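Local coordinates for nodulation protein S (Bradyrhizobium sp., PDB 3OFK) that probably methylates a nitrogen of a Nod-factor precursor using S-adenosyl-L-methionine, as part of nodulation signal synthesis, at residues E122-L127 with R134-N139; L150-A155 with T174-A179. One frame throughout, in Å; residues are numbered along the deposited sequence.

Contact 1. Residues E122-L127 with R134-N139; sequences EVLYYL and RTAIDN. With SAH (S-adenosyl-L-homocysteine), chain E.
Leu-124 and Leu-127 reach from a short 3-10 turn onto Ala-136 and Ile-137, joining the loop after strand 115-121 to helix 130-142 in a class I, Rossmann-like methyltransferase fold. This is the start of the beta-alpha-beta crossover between strands 115-121 and 148-155. The contact is buried and purely apolar. Ala-136 is the shared floor: its CB meets CD1 of Leu-127 at 4.0 Å and CD2 of Leu-124 at 4.2 Å. Leu-124 spreads its two methyls over successive helix residues, the other branch, CD1, lying 4.2 Å from CG1 of Ile-137. The CA–CB bond of Ile-137 points across the contact and not at it; its CG1 branch makes the approach.

Leu-127 works on two fronts. Its CG stands anti to the carbonyl carbon (chi1 -67°), and chi2, 163°, turns CD1 to the helix and CD2 to the adenine, 3.9 Å from N6 of S-adenosyl-L-homocysteine. The neighbouring residues line the same ligand. Val-123 sets CG2 anti to its backbone N, and this methyl lies 3.5 Å from adenine C4 and touches the ribose oxygen O4' as well. Tyr-126 adds its ring beside the imidazole part of the base, CD2 standing 3.7 Å from C8 with the ring turned obliquely to that atom. One face of the Tyr-126 ring also receives CE1 of Tyr-125, offset toward the rim. The 3-10 turn that spaces these side chains is closed by backbone bonds from Tyr-126 N to Val-123 O and from Leu-127 N to Leu-124 O. Where the ribose joins the sulfur, the carbonyl oxygen of Glu-122 packs 3.4 Å from C5' of the ligand.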
loop_
_atom_site.group_PDB
_atom_site.type_symbol
_atom_site.label_atom_id
_atom_site.label_comp_id
_atom_site.label_asym_id
_atom_site.label_seq_id
_atom_site.Cartn_x
_atom_site.Cartn_y
_atom_site.Cartn_z
ATOM N N GLU A 122 1.964 -2.611 1.988
ATOM C CA GLU A 122 1.868 -2.945 3.436
ATOM C C GLU A 122 0.411 -2.851 3.942
ATOM O O GLU A 122 0.134 -2.434 5.060
ATOM C CB GLU A 122 2.780 -2.069 4.272
ATOM C CG GLU A 122 4.227 -1.909 3.757
ATOM C CD GLU A 122 4.987 -3.232 3.669
ATOM O OE1 GLU A 122 4.629 -4.193 4.397
ATOM O OE2 GLU A 122 5.904 -3.297 2.827
ATOM N N VAL A 123 -0.485 -3.291 3.093
ATOM C CA VAL A 123 -1.927 -3.288 3.373
ATOM C C VAL A 123 -2.623 -4.640 3.125
ATOM O O VAL A 123 -3.462 -5.044 3.934
ATOM C CB VAL A 123 -2.642 -2.182 2.576
ATOM C CG1 VAL A 123 -2.394 -2.362 1.085
ATOM C CG2 VAL A 123 -4.102 -2.238 2.854
ATOM N N LEU A 124 -2.280 -5.348 2.047
ATOM C CA LEU A 124 -3.082 -6.528 1.652
ATOM C C LEU A 124 -3.028 -7.683 2.657
ATOM O O LEU A 124 -3.977 -8.464 2.738
ATOM C CB LEU A 124 -2.778 -7.016 0.238
ATOM C CG LEU A 124 -3.067 -6.127 -0.977
ATOM C CD1 LEU A 124 -2.586 -6.842 -2.286
ATOM C CD2 LEU A 124 -4.539 -5.779 -1.088
ATOM N N TYR A 125 -1.996 -7.747 3.497
ATOM C CA TYR A 125 -1.984 -8.781 4.534
ATOM C C TYR A 125 -2.980 -8.571 5.684
ATOM O O TYR A 125 -3.185 -9.473 6.500
ATOM C CB TYR A 125 -0.585 -9.013 5.097
ATOM C CG TYR A 125 0.194 -7.797 5.560
ATOM C CD1 TYR A 125 -0.040 -7.201 6.794
ATOM C CD2 TYR A 125 1.221 -7.279 4.768
ATOM C CE1 TYR A 125 0.723 -6.094 7.216
ATOM C CE2 TYR A 125 1.971 -6.192 5.182
ATOM C CZ TYR A 125 1.720 -5.611 6.392
ATOM O OH TYR A 125 2.505 -4.548 6.763
ATOM N N TYR A 126 -3.618 -7.404 5.768
ATOM C CA TYR A 126 -4.661 -7.246 6.790
ATOM C C TYR A 126 -5.952 -7.993 6.423
ATOM O O TYR A 126 -6.840 -8.151 7.227
ATOM C CB TYR A 126 -4.954 -5.762 7.049
ATOM C CG TYR A 126 -3.802 -5.064 7.731
ATOM C CD1 TYR A 126 -3.474 -5.351 9.055
ATOM C CD2 TYR A 126 -3.035 -4.137 7.058
ATOM C CE1 TYR A 126 -2.399 -4.721 9.695
ATOM C CE2 TYR A 126 -1.959 -3.526 7.675
ATOM C CZ TYR A 126 -1.654 -3.818 8.986
ATOM O OH TYR A 126 -0.590 -3.182 9.547
ATOM N N LEU A 127 -6.070 -8.454 5.205
ATOM C CA LEU A 127 -7.281 -9.180 4.826
ATOM C C LEU A 127 -7.272 -10.558 5.517
ATOM O O LEU A 127 -6.218 -11.065 5.896
ATOM C CB LEU A 127 -7.366 -9.302 3.312
ATOM C CG LEU A 127 -7.579 -7.964 2.603
ATOM C CD1 LEU A 127 -7.236 -8.147 1.123
ATOM C CD2 LEU A 127 -9.007 -7.448 2.804
ATOM N N ARG A 134 -7.412 -12.280 -3.396
ATOM C CA ARG A 134 -7.744 -12.425 -4.808
ATOM C C ARG A 134 -8.838 -11.445 -5.224
ATOM O O ARG A 134 -8.747 -10.832 -6.284
ATOM C CB ARG A 134 -8.235 -13.848 -5.104
ATOM C CG ARG A 134 -7.166 -14.907 -4.967
ATOM C CD ARG A 134 -7.484 -16.160 -5.782
ATOM N NE ARG A 134 -6.249 -16.692 -6.369
ATOM C CZ ARG A 134 -5.346 -17.426 -5.711
ATOM N NH1 ARG A 134 -4.248 -17.836 -6.341
ATOM N NH2 ARG A 134 -5.530 -17.752 -4.426
ATOM N N THR A 135 -9.905 -11.346 -4.432
ATOM C CA THR A 135 -10.981 -10.419 -4.752
ATOM C C THR A 135 -10.425 -8.982 -4.838
ATOM O O THR A 135 -10.676 -8.267 -5.797
ATOM C CB THR A 135 -12.118 -10.454 -3.711
ATOM O OG1 THR A 135 -12.851 -11.677 -3.846
ATOM C CG2 THR A 135 -13.082 -9.293 -3.925
ATOM N N ALA A 136 -9.693 -8.571 -3.820
ATOM C CA ALA A 136 -9.062 -7.246 -3.814
ATOM C C ALA A 136 -8.094 -7.055 -4.994
ATOM O O ALA A 136 -8.040 -6.008 -5.598
ATOM C CB ALA A 136 -8.309 -7.024 -2.512
ATOM N N ILE A 137 -7.295 -8.062 -5.287
ATOM C CA ILE A 137 -6.402 -7.993 -6.420
ATOM C C ILE A 137 -7.194 -7.859 -7.712
ATOM O O ILE A 137 -6.830 -7.039 -8.531
ATOM C CB ILE A 137 -5.451 -9.177 -6.462
ATOM C CG1 ILE A 137 -4.484 -9.052 -5.333
ATOM C CG2 ILE A 137 -4.652 -9.221 -7.765
ATOM C CD1 ILE A 137 -3.746 -10.274 -5.069
ATOM N N ASP A 138 -8.294 -8.601 -7.878
ATOM C CA ASP A 138 -9.066 -8.515 -9.133
ATOM C C ASP A 138 -9.581 -7.093 -9.291
ATOM O O ASP A 138 -9.667 -6.548 -10.406
ATOM C CB ASP A 138 -10.255 -9.510 -9.168
ATOM C CG ASP A 138 -9.824 -10.978 -9.180
ATOM O OD1 ASP A 138 -8.641 -11.258 -9.430
ATOM O OD2 ASP A 138 -10.676 -11.866 -8.923
ATOM N N ASN A 139 -9.972 -6.505 -8.166
ATOM C CA ASN A 139 -10.536 -5.157 -8.142
ATOM C C ASN A 139 -9.487 -4.144 -8.590
ATOM O O ASN A 139 -9.773 -3.246 -9.376
ATOM C CB ASN A 139 -11.043 -4.836 -6.724
ATOM C CG ASN A 139 -11.951 -3.581 -6.665
ATOM O OD1 ASN A 139 -12.510 -3.123 -7.670
ATOM N ND2 ASN A 139 -12.099 -3.033 -5.459
HETATM N N SAH E . 0.713 2.319 2.163
HETATM C CA SAH E . 1.313 3.071 3.261
HETATM C CB SAH E . 0.585 2.753 4.564
HETATM C CG SAH E . 0.674 1.350 5.143
HETATM S SD SAH E . -0.049 1.158 6.810
HETATM C C SAH E . 2.823 2.836 3.424
HETATM O O SAH E . 3.389 1.898 2.857
HETATM O OXT SAH E . 3.497 3.585 4.128
HETATM C "C5'" SAH E . -1.555 0.293 6.255
HETATM C "C4'" SAH E . -2.782 1.123 5.934
HETATM O "O4'" SAH E . -3.737 0.284 5.285
HETATM C "C3'" SAH E . -3.472 1.726 7.157
HETATM O "O3'" SAH E . -3.832 3.087 6.889
HETATM C "C2'" SAH E . -4.713 0.834 7.321
HETATM O "O2'" SAH E . -5.786 1.514 7.927
HETATM C "C1'" SAH E . -5.004 0.495 5.885
HETATM N N9 SAH E . -5.849 -0.688 5.602
HETATM C C8 SAH E . -5.826 -1.905 6.235
HETATM N N7 SAH E . -6.724 -2.711 5.628
HETATM C C5 SAH E . -7.313 -2.041 4.622
HETATM C C6 SAH E . -8.258 -2.468 3.689
HETATM N N6 SAH E . -8.785 -3.719 3.808
HETATM N N1 SAH E . -8.685 -1.566 2.747
HETATM C C2 SAH E . -8.136 -0.289 2.707
HETATM N N3 SAH E . -7.170 0.103 3.628
HETATM C C4 SAH E . -6.748 -0.772 4.567
#

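Contact 2. Residues L150-A155 with T174-A179; sequences LVFGSA and TILTEA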
loop_
_atom_site.group_PDB
_atom_site.type_symbol
_atom_site.label_atom_id
_atom_site.label_comp_id
_atom_site.label_asym_id
_atom_site.label_seq_id
_atom_site.Cartn_x
_atom_site.Cartn_y
_atom_site.Cartn_z
ATOM N N LEU A 150 1.042 -0.874 -11.523
ATOM C CA LEU A 150 0.673 -1.145 -10.147
ATOM C C LEU A 150 1.977 -1.355 -9.398
ATOM O O LEU A 150 2.825 -2.112 -9.847
ATOM C CB LEU A 150 -0.237 -2.374 -10.082
ATOM C CG LEU A 150 -0.758 -2.810 -8.700
ATOM C CD1 LEU A 150 -2.176 -3.439 -8.814
ATOM C CD2 LEU A 150 0.243 -3.772 -8.016
ATOM N N VAL A 151 2.165 -0.611 -8.323
ATOM C CA VAL A 151 3.363 -0.701 -7.498
ATOM C C VAL A 151 2.955 -1.334 -6.197
ATOM O O VAL A 151 2.185 -0.744 -5.455
ATOM C CB VAL A 151 3.998 0.682 -7.234
ATOM C CG1 VAL A 151 5.007 0.591 -6.098
ATOM C CG2 VAL A 151 4.663 1.172 -8.470
ATOM N N PHE A 152 3.459 -2.544 -5.945
ATOM C CA PHE A 152 3.088 -3.331 -4.790
ATOM C C PHE A 152 4.278 -3.478 -3.894
ATOM O O PHE A 152 5.412 -3.617 -4.361
ATOM C CB PHE A 152 2.625 -4.721 -5.234
ATOM C CG PHE A 152 2.590 -5.741 -4.119
ATOM C CD1 PHE A 152 1.551 -5.746 -3.165
ATOM C CD2 PHE A 152 3.610 -6.694 -4.014
ATOM C CE1 PHE A 152 1.518 -6.707 -2.157
ATOM C CE2 PHE A 152 3.594 -7.650 -2.995
ATOM C CZ PHE A 152 2.542 -7.648 -2.055
ATOM N N GLY A 153 4.040 -3.438 -2.595
ATOM C CA GLY A 153 5.111 -3.741 -1.655
ATOM C C GLY A 153 4.562 -4.479 -0.466
ATOM O O GLY A 153 3.440 -4.222 -0.071
ATOM N N SER A 154 5.352 -5.371 0.115
ATOM C CA SER A 154 4.924 -6.063 1.306
ATOM C C SER A 154 6.093 -6.734 2.050
ATOM O O SER A 154 7.087 -7.143 1.446
ATOM C CB SER A 154 3.864 -7.094 0.935
ATOM O OG SER A 154 3.455 -7.909 2.037
ATOM N N ALA A 155 5.980 -6.769 3.370
ATOM C CA ALA A 155 6.722 -7.683 4.191
ATOM C C ALA A 155 6.599 -9.073 3.570
ATOM O O ALA A 155 5.604 -9.373 2.935
ATOM C CB ALA A 155 6.170 -7.668 5.578
ATOM N N THR A 174 2.929 -13.643 -6.843
ATOM C CA THR A 174 2.518 -14.780 -7.641
ATOM C C THR A 174 1.151 -14.578 -8.271
ATOM O O THR A 174 0.969 -14.854 -9.467
ATOM C CB THR A 174 2.570 -16.098 -6.825
ATOM O OG1 THR A 174 3.928 -16.349 -6.469
ATOM C CG2 THR A 174 2.045 -17.306 -7.646
ATOM N N ILE A 175 0.206 -14.116 -7.464
ATOM C CA ILE A 175 -1.184 -13.918 -7.883
ATOM C C ILE A 175 -1.279 -12.724 -8.833
ATOM O O ILE A 175 -1.956 -12.787 -9.866
ATOM C CB ILE A 175 -2.111 -13.675 -6.669
ATOM C CG1 ILE A 175 -2.187 -14.940 -5.782
ATOM C CG2 ILE A 175 -3.504 -13.245 -7.138
ATOM C CD1 ILE A 175 -2.921 -14.720 -4.438
ATOM N N LEU A 176 -0.585 -11.645 -8.479
ATOM C CA LEU A 176 -0.514 -10.476 -9.351
ATOM C C LEU A 176 -0.027 -10.841 -10.740
ATOM O O LEU A 176 -0.555 -10.328 -11.716
ATOM C CB LEU A 176 0.396 -9.405 -8.751
ATOM C CG LEU A 176 -0.162 -8.620 -7.581
ATOM C CD1 LEU A 176 0.903 -7.721 -6.954
ATOM C CD2 LEU A 176 -1.328 -7.807 -8.037
ATOM N N THR A 177 0.964 -11.739 -10.814
ATOM C CA THR A 177 1.615 -12.116 -12.069
ATOM C C THR A 177 0.684 -12.860 -13.072
ATOM O O THR A 177 0.973 -12.902 -14.282
ATOM C CB THR A 177 2.936 -12.951 -11.800
ATOM O OG1 THR A 177 3.807 -12.227 -10.910
ATOM C CG2 THR A 177 3.692 -13.283 -13.129
ATOM N N GLU A 178 -0.409 -13.438 -12.565
ATOM C CA GLU A 178 -1.408 -14.146 -13.378
ATOM C C GLU A 178 -2.194 -13.174 -14.238
ATOM O O GLU A 178 -2.692 -13.543 -15.301
ATOM C CB GLU A 178 -2.420 -14.910 -12.488
ATOM C CG GLU A 178 -1.838 -16.017 -11.578
ATOM C CD GLU A 178 -2.763 -16.419 -10.413
ATOM O OE1 GLU A 178 -2.275 -17.087 -9.470
ATOM O OE2 GLU A 178 -3.967 -16.080 -10.434
ATOM N N ALA A 179 -2.353 -11.945 -13.744
ATOM C CA ALA A 179 -3.104 -10.923 -14.475
ATOM C C ALA A 179 -2.200 -9.820 -15.083
ATOM O O ALA A 179 -2.572 -9.180 -16.079
ATOM C CB ALA A 179 -4.159 -10.304 -13.547
#
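Strand segment 150-155 and helix segment 174-179 lie one layer apart, coming nearest at Phe-152 and Leu-176, whose CA atoms are 9.2 Å from each other, and no hydrogen bond crosses the gap. Of residues 174-179, Leu-176 alone bridges it. Its CG is anti to the carbonyl carbon, and chi2, 172°, extends the chain into CD1, the methyl that reaches the sheet. There it sits 3.8 Å from CG of Phe-152 and about as close to that residue's CB, touching the root of the aromatic side chain at an oblique angle to the ring. The same methyl meets CD2 of Leu-150 at 4.1 Å, the two leucine side chains crossing at about a right angle. Leu-150 and Phe-152, two residues apart on the strand, both point at the helix, whereas Val-151 points away, to helix 33-46. This is the alpha/beta/alpha layering of the Rossmann-like methyltransferase fold, with helix 169-179 covering one face of the central sheet beside helix 130-142. Val-172 and Ile-173 of helix 169-179 also touch Phe-152. Farther along the strand, Ser-154 OG donates to Ala-155 O at 2.8 Å, in the carbonyl plane and on a lone pair.

Both contacts are buried, apolar and free of cross-segment hydrogen bonds, yet they differ in place. Contact 1 joins a loop at the ligand end of the sheet to helix 130-142; its Leu-127 also touches the adenine, and its loop lines the ligand. Contact 2 is helix-on-sheet packing, with Phe-152 about 10 Å from the ligand. They share one hydrophobic layer: Leu-124 touches Phe-152, and Ile-137 touches Leu-176, so helices 130-142 and 169-179 pack together over the sheet. Polar bonds join them where strand 115-121 runs into its loop, beside the last residues of strand 148-155. Glu-122 N probably bonds to Gly-153 O, 3.0 Å away, and Glu-122 OE1 probably accepts from Ala-155 N at 3.1 Å.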